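Local coordinates for flavin-dependent thymidylate synthase (PDB 6J61), which probably catalyses the reductive methylation of dUMP to dTMP, with methylenetetrahydrofolate as methyl donor, NADPH as reductant and FAD as bound cofactor, at residues F68-I74 with L164-W170; F180-L185 with A197-A201. All coordinates share one frame; numbering follows the deposited sequence.

In the fold
Contact 1 pairs two strands of the antiparallel ThyX sheet, 65-73 and 165-173; contact 2 packs helix 174-184 against helix 191-207. Their centres lie about 15 Å apart, and along the chain they come in series, contact 1 closing before contact 2 opens. The connection is direct: strand 165-173 runs straight into helix 174-184. Helix 191-207 also lies against the sheet, where CZ of F68 meets CG2 of I200 at 4.0 Å, so the two contacts touch through this pair. Both lie near the flavin site: the side chain of W170 is about 6 Å from a bound FAD and the side chain of R184 about 4 Å, nearest atoms, and L183 touches the cofactor.

Contact 1. Residues F68-I74 with L164-W170; sequences FHVKAPI and LYTEFYW
Two neighbouring strands of the antiparallel ThyX sheet meet here, F68 pairing with W170, V70 with F168 and A72 with T166 as hydrogen-bonded pairs. The V70 N to F168 O bond, 2.8 Å, is nearly straight at 172°. After P73, the N-cap of helix 74-80, I74 N still reaches L164 O.

On one face H69 and E167 join: H69 NE2 donates to E167 OE2 over 2.9 Å. The carboxylate oxygen lies in the imidazole plane, whereas the donor stands above the carboxylate plane. With CG anti to the backbone N (chi1 179°), the H69 ring reaches along the sheet to E167, while CE1 of Y169 sits over one ring face, 3.9 Å from H69 CG. R16 NH2 is hydrogen-bonded to H69 ND1, and Y35 of a second subunit bonds E167 OE1, linking the pair to the tetramer interface. A leucine in place of H69 would probably leave E167 OE2 without this donor and R16 without its imidazole partner.

On the other face, T166 OG1 bonds OE2 of E90, an FAD-pocket residue also predicted to bind dUMP across the dimer. V70 lies over the F168 ring, its CB 4.0 Å from the centroid and 22° off the normal.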
# COMPACT_ATOMS: atom_id res chain seq x y z
N PHE A 68 9.83 12.81 9.82
CA PHE A 68 11.11 13.50 9.78
C PHE A 68 11.25 14.56 8.69
O PHE A 68 10.51 14.58 7.70
CB PHE A 68 12.26 12.50 9.58
CG PHE A 68 12.33 11.41 10.62
CD1 PHE A 68 11.52 10.28 10.52
CD2 PHE A 68 13.23 11.49 11.68
CE1 PHE A 68 11.60 9.25 11.46
CE2 PHE A 68 13.32 10.46 12.62
CZ PHE A 68 12.51 9.34 12.51
N HIS A 69 12.22 15.44 8.90
CA HIS A 69 12.57 16.51 7.97
C HIS A 69 13.98 16.07 7.57
O HIS A 69 14.91 16.09 8.38
CB HIS A 69 12.61 17.85 8.71
CG HIS A 69 13.00 19.02 7.86
ND1 HIS A 69 13.09 20.30 8.35
CD2 HIS A 69 13.32 19.10 6.54
CE1 HIS A 69 13.45 21.12 7.38
NE2 HIS A 69 13.60 20.42 6.27
N VAL A 70 14.13 15.64 6.32
CA VAL A 70 15.42 15.15 5.85
C VAL A 70 15.98 15.96 4.70
O VAL A 70 15.27 16.34 3.76
CB VAL A 70 15.30 13.67 5.37
CG1 VAL A 70 16.70 13.08 5.09
CG2 VAL A 70 14.55 12.84 6.40
N LYS A 71 17.28 16.22 4.76
CA LYS A 71 17.99 16.96 3.72
C LYS A 71 19.05 15.99 3.23
O LYS A 71 19.87 15.51 4.02
CB LYS A 71 18.64 18.22 4.33
CG LYS A 71 19.35 19.11 3.33
CD LYS A 71 19.91 20.36 3.99
CE LYS A 71 20.58 21.24 2.94
NZ LYS A 71 21.34 22.38 3.54
N ALA A 72 19.04 15.68 1.94
CA ALA A 72 20.00 14.73 1.41
C ALA A 72 20.21 14.85 -0.09
O ALA A 72 19.42 15.46 -0.79
CB ALA A 72 19.54 13.31 1.73
N PRO A 73 21.29 14.24 -0.59
CA PRO A 73 21.61 14.28 -2.02
C PRO A 73 20.51 13.53 -2.78
O PRO A 73 19.96 12.54 -2.29
CB PRO A 73 22.95 13.56 -2.09
CG PRO A 73 23.54 13.80 -0.75
CD PRO A 73 22.38 13.60 0.17
N ILE A 74 20.19 14.00 -3.98
CA ILE A 74 19.16 13.37 -4.77
C ILE A 74 19.38 11.87 -4.92
O ILE A 74 18.43 11.09 -4.76
CB ILE A 74 19.04 14.06 -6.15
CG1 ILE A 74 18.42 15.44 -5.97
CG2 ILE A 74 18.17 13.26 -7.09
CD1 ILE A 74 18.39 16.27 -7.24
N LEU A 164 23.13 16.88 -5.94
CA LEU A 164 22.46 18.09 -5.50
C LEU A 164 21.68 17.72 -4.24
O LEU A 164 21.11 16.64 -4.18
CB LEU A 164 21.48 18.58 -6.57
CG LEU A 164 20.81 19.91 -6.21
CD1 LEU A 164 21.78 21.04 -6.54
CD2 LEU A 164 19.50 20.10 -6.96
N TYR A 165 21.67 18.59 -3.24
CA TYR A 165 20.92 18.28 -2.04
C TYR A 165 19.45 18.56 -2.27
O TYR A 165 19.09 19.32 -3.18
CB TYR A 165 21.42 19.12 -0.87
CG TYR A 165 22.48 18.44 -0.04
CD1 TYR A 165 22.12 17.54 0.97
CD2 TYR A 165 23.84 18.66 -0.29
CE1 TYR A 165 23.09 16.88 1.71
CE2 TYR A 165 24.82 18.00 0.45
CZ TYR A 165 24.44 17.10 1.44
OH TYR A 165 25.39 16.42 2.16
N THR A 166 18.59 17.95 -1.46
CA THR A 166 17.15 18.15 -1.56
C THR A 166 16.53 17.89 -0.19
O THR A 166 17.12 17.19 0.63
CB THR A 166 16.52 17.19 -2.61
OG1 THR A 166 15.10 17.37 -2.64
CG2 THR A 166 16.84 15.74 -2.27
N GLU A 167 15.37 18.46 0.07
CA GLU A 167 14.73 18.26 1.37
C GLU A 167 13.34 17.70 1.22
O GLU A 167 12.68 17.92 0.21
CB GLU A 167 14.60 19.57 2.14
CG GLU A 167 15.85 20.36 2.31
CD GLU A 167 15.63 21.57 3.18
OE1 GLU A 167 16.50 22.46 3.16
OE2 GLU A 167 14.59 21.64 3.88
N PHE A 168 12.90 17.00 2.26
CA PHE A 168 11.58 16.41 2.29
C PHE A 168 11.13 15.99 3.69
O PHE A 168 11.92 15.91 4.63
CB PHE A 168 11.51 15.20 1.36
CG PHE A 168 12.53 14.12 1.68
CD1 PHE A 168 13.79 14.14 1.09
CD2 PHE A 168 12.19 13.05 2.51
CE1 PHE A 168 14.71 13.11 1.32
CE2 PHE A 168 13.10 12.02 2.75
CZ PHE A 168 14.37 12.04 2.15
N TYR A 169 9.83 15.74 3.81
CA TYR A 169 9.23 15.27 5.04
C TYR A 169 8.98 13.78 4.82
O TYR A 169 8.40 13.40 3.80
CB TYR A 169 7.90 15.99 5.30
CG TYR A 169 8.03 17.19 6.21
CD1 TYR A 169 9.10 18.07 6.08
CD2 TYR A 169 7.07 17.43 7.20
CE1 TYR A 169 9.22 19.17 6.92
CE2 TYR A 169 7.18 18.53 8.05
CZ TYR A 169 8.26 19.40 7.91
OH TYR A 169 8.39 20.50 8.74
N TRP A 170 9.41 12.96 5.76
CA TRP A 170 9.24 11.52 5.65
C TRP A 170 8.38 11.07 6.84
O TRP A 170 8.76 11.22 8.00
CB TRP A 170 10.62 10.84 5.65
CG TRP A 170 10.62 9.34 5.49
CD1 TRP A 170 10.76 8.40 6.48
CD2 TRP A 170 10.47 8.61 4.27
NE1 TRP A 170 10.70 7.14 5.95
CE2 TRP A 170 10.52 7.23 4.60
CE3 TRP A 170 10.29 8.99 2.93
CZ2 TRP A 170 10.40 6.23 3.63
CZ3 TRP A 170 10.17 7.98 1.97
CH2 TRP A 170 10.22 6.62 2.33

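Contact 2. Residues F180-L185 with A197-A201; sequences FLKLRL and ARAIA. With PO4 (phosphate ion), chain F.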
# COMPACT_ATOMS: atom_id res chain seq x y z
N PHE A 180 12.79 -0.43 6.97
CA PHE A 180 13.71 0.52 6.33
C PHE A 180 15.11 0.43 6.92
O PHE A 180 16.12 0.40 6.21
CB PHE A 180 13.16 1.95 6.50
CG PHE A 180 14.10 3.02 6.03
CD1 PHE A 180 14.31 3.24 4.68
CD2 PHE A 180 14.79 3.79 6.95
CE1 PHE A 180 15.19 4.22 4.25
CE2 PHE A 180 15.67 4.77 6.52
CZ PHE A 180 15.87 4.98 5.16
N LEU A 181 15.16 0.40 8.24
CA LEU A 181 16.42 0.34 8.96
C LEU A 181 17.16 -0.96 8.71
O LEU A 181 18.38 -0.95 8.53
CB LEU A 181 16.16 0.54 10.44
CG LEU A 181 15.68 1.94 10.79
CD1 LEU A 181 15.34 2.02 12.29
CD2 LEU A 181 16.77 2.94 10.44
N LYS A 182 16.44 -2.08 8.71
CA LYS A 182 17.03 -3.39 8.47
C LYS A 182 17.70 -3.43 7.11
O LYS A 182 18.78 -4.01 6.97
CB LYS A 182 15.94 -4.47 8.55
CG LYS A 182 16.41 -5.89 8.21
CD LYS A 182 17.54 -6.35 9.13
CE LYS A 182 18.12 -7.71 8.70
NZ LYS A 182 19.35 -8.10 9.46
N LEU A 183 17.08 -2.81 6.11
CA LEU A 183 17.64 -2.77 4.77
C LEU A 183 18.73 -1.73 4.56
O LEU A 183 19.76 -2.01 3.96
CB LEU A 183 16.54 -2.54 3.74
CG LEU A 183 15.62 -3.74 3.50
CD1 LEU A 183 14.39 -3.30 2.70
CD2 LEU A 183 16.39 -4.84 2.77
N ARG A 184 18.52 -0.52 5.07
CA ARG A 184 19.49 0.54 4.88
C ARG A 184 20.63 0.54 5.89
O ARG A 184 21.61 1.28 5.73
CB ARG A 184 18.77 1.88 4.89
CG ARG A 184 17.69 1.93 3.84
CD ARG A 184 18.25 1.69 2.45
NE ARG A 184 17.18 1.56 1.48
CZ ARG A 184 17.36 1.38 0.17
NH1 ARG A 184 18.58 1.32 -0.33
NH2 ARG A 184 16.30 1.25 -0.63
N LEU A 185 20.50 -0.27 6.92
CA LEU A 185 21.56 -0.38 7.91
C LEU A 185 22.47 -1.53 7.46
O LEU A 185 23.63 -1.61 7.85
CB LEU A 185 20.95 -0.67 9.29
CG LEU A 185 21.29 0.26 10.46
CD1 LEU A 185 21.70 1.64 9.96
CD2 LEU A 185 20.10 0.36 11.39
N ALA A 197 20.39 6.19 7.78
CA ALA A 197 19.65 5.18 8.54
C ALA A 197 20.19 5.13 9.98
O ALA A 197 19.44 4.90 10.93
CB ALA A 197 19.78 3.81 7.85
N ARG A 198 21.49 5.36 10.15
CA ARG A 198 22.10 5.36 11.48
C ARG A 198 21.50 6.50 12.30
O ARG A 198 21.11 6.33 13.46
CB ARG A 198 23.62 5.52 11.39
CG ARG A 198 24.37 4.33 10.81
CD ARG A 198 25.75 4.19 11.47
NE ARG A 198 26.86 4.14 10.51
CZ ARG A 198 27.32 3.03 9.93
NH1 ARG A 198 26.77 1.85 10.20
NH2 ARG A 198 28.33 3.10 9.07
N ALA A 199 21.42 7.67 11.68
CA ALA A 199 20.86 8.83 12.34
C ALA A 199 19.45 8.50 12.84
O ALA A 199 19.11 8.71 14.01
CB ALA A 199 20.81 9.99 11.37
N ILE A 200 18.63 7.98 11.94
CA ILE A 200 17.27 7.64 12.29
C ILE A 200 17.22 6.60 13.40
O ILE A 200 16.45 6.73 14.35
CB ILE A 200 16.51 7.13 11.04
CG1 ILE A 200 16.34 8.28 10.06
CG2 ILE A 200 15.16 6.53 11.44
CD1 ILE A 200 15.57 7.93 8.83
N ALA A 201 18.05 5.57 13.26
CA ALA A 201 18.10 4.50 14.25
C ALA A 201 18.34 5.11 15.63
O ALA A 201 17.69 4.75 16.62
CB ALA A 201 19.22 3.53 13.90
P PO4 F . 18.53 1.05 -4.74
O1 PO4 F . 19.49 0.85 -3.62
O2 PO4 F . 19.04 0.37 -5.96
O3 PO4 F . 18.38 2.51 -5.01
O4 PO4 F . 17.21 0.49 -4.37
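A197 presents its methyl squarely to helix 174-184, and three side chains of F180-L185 close round it. L185 CD1 comes nearest, 3.6 Å from A197 CB, and R184 CB lies almost as close; L181 CD2 approaches from one turn earlier in the helix. The axes of segments 180-184 and 197-201 come within 9.8 Å at their closest approach and run at 143°, a roughly antiparallel pairing. The CA atoms of L181 and A197 are 5.8 Å apart, consistent with the small side chain of A197.

L181 reaches across with its CD2 branch, which rests 3.3 Å from the backbone oxygen A197 O and also meets I200 CG2, the two side chains meeting at a slant. L185 spreads its two branches along the helix: CD1 also touches R198 CG at 3.9 Å, while CD2 meets A201 CB. F180 and I200 cross at about a right angle, ring atom CE2 against methyl CD1 at 3.9 Å. Between side chains, all of these contacts are apolar.

R184, predicted to be the active-site residue that activates dUMP, uses only its aliphatic base here. Its CG, anti to the carbonyl carbon (chi1 -56°), lies over one face of the F180 ring, 3.4 Å above the plane and offset toward the rim; a bend at chi2 carries the rest of the chain away. The guanidinium then points to a phosphate ion, probably from the crystallisation liquor: NH1 makes a weak, nearly straight bond (169°) to O1 of the phosphate, in the guanidinium plane at 3.4 Å. R184 NE is hydrogen-bonded to H83 NE2.

Around the pair, W80 of helix 74-80 stacks on F180 and touches I200. Helix 209-220 covers L181 and A201 with W212 and L185 with L220, while A199 and I200 of helix 191-207 face strands 6-9 and 13-21.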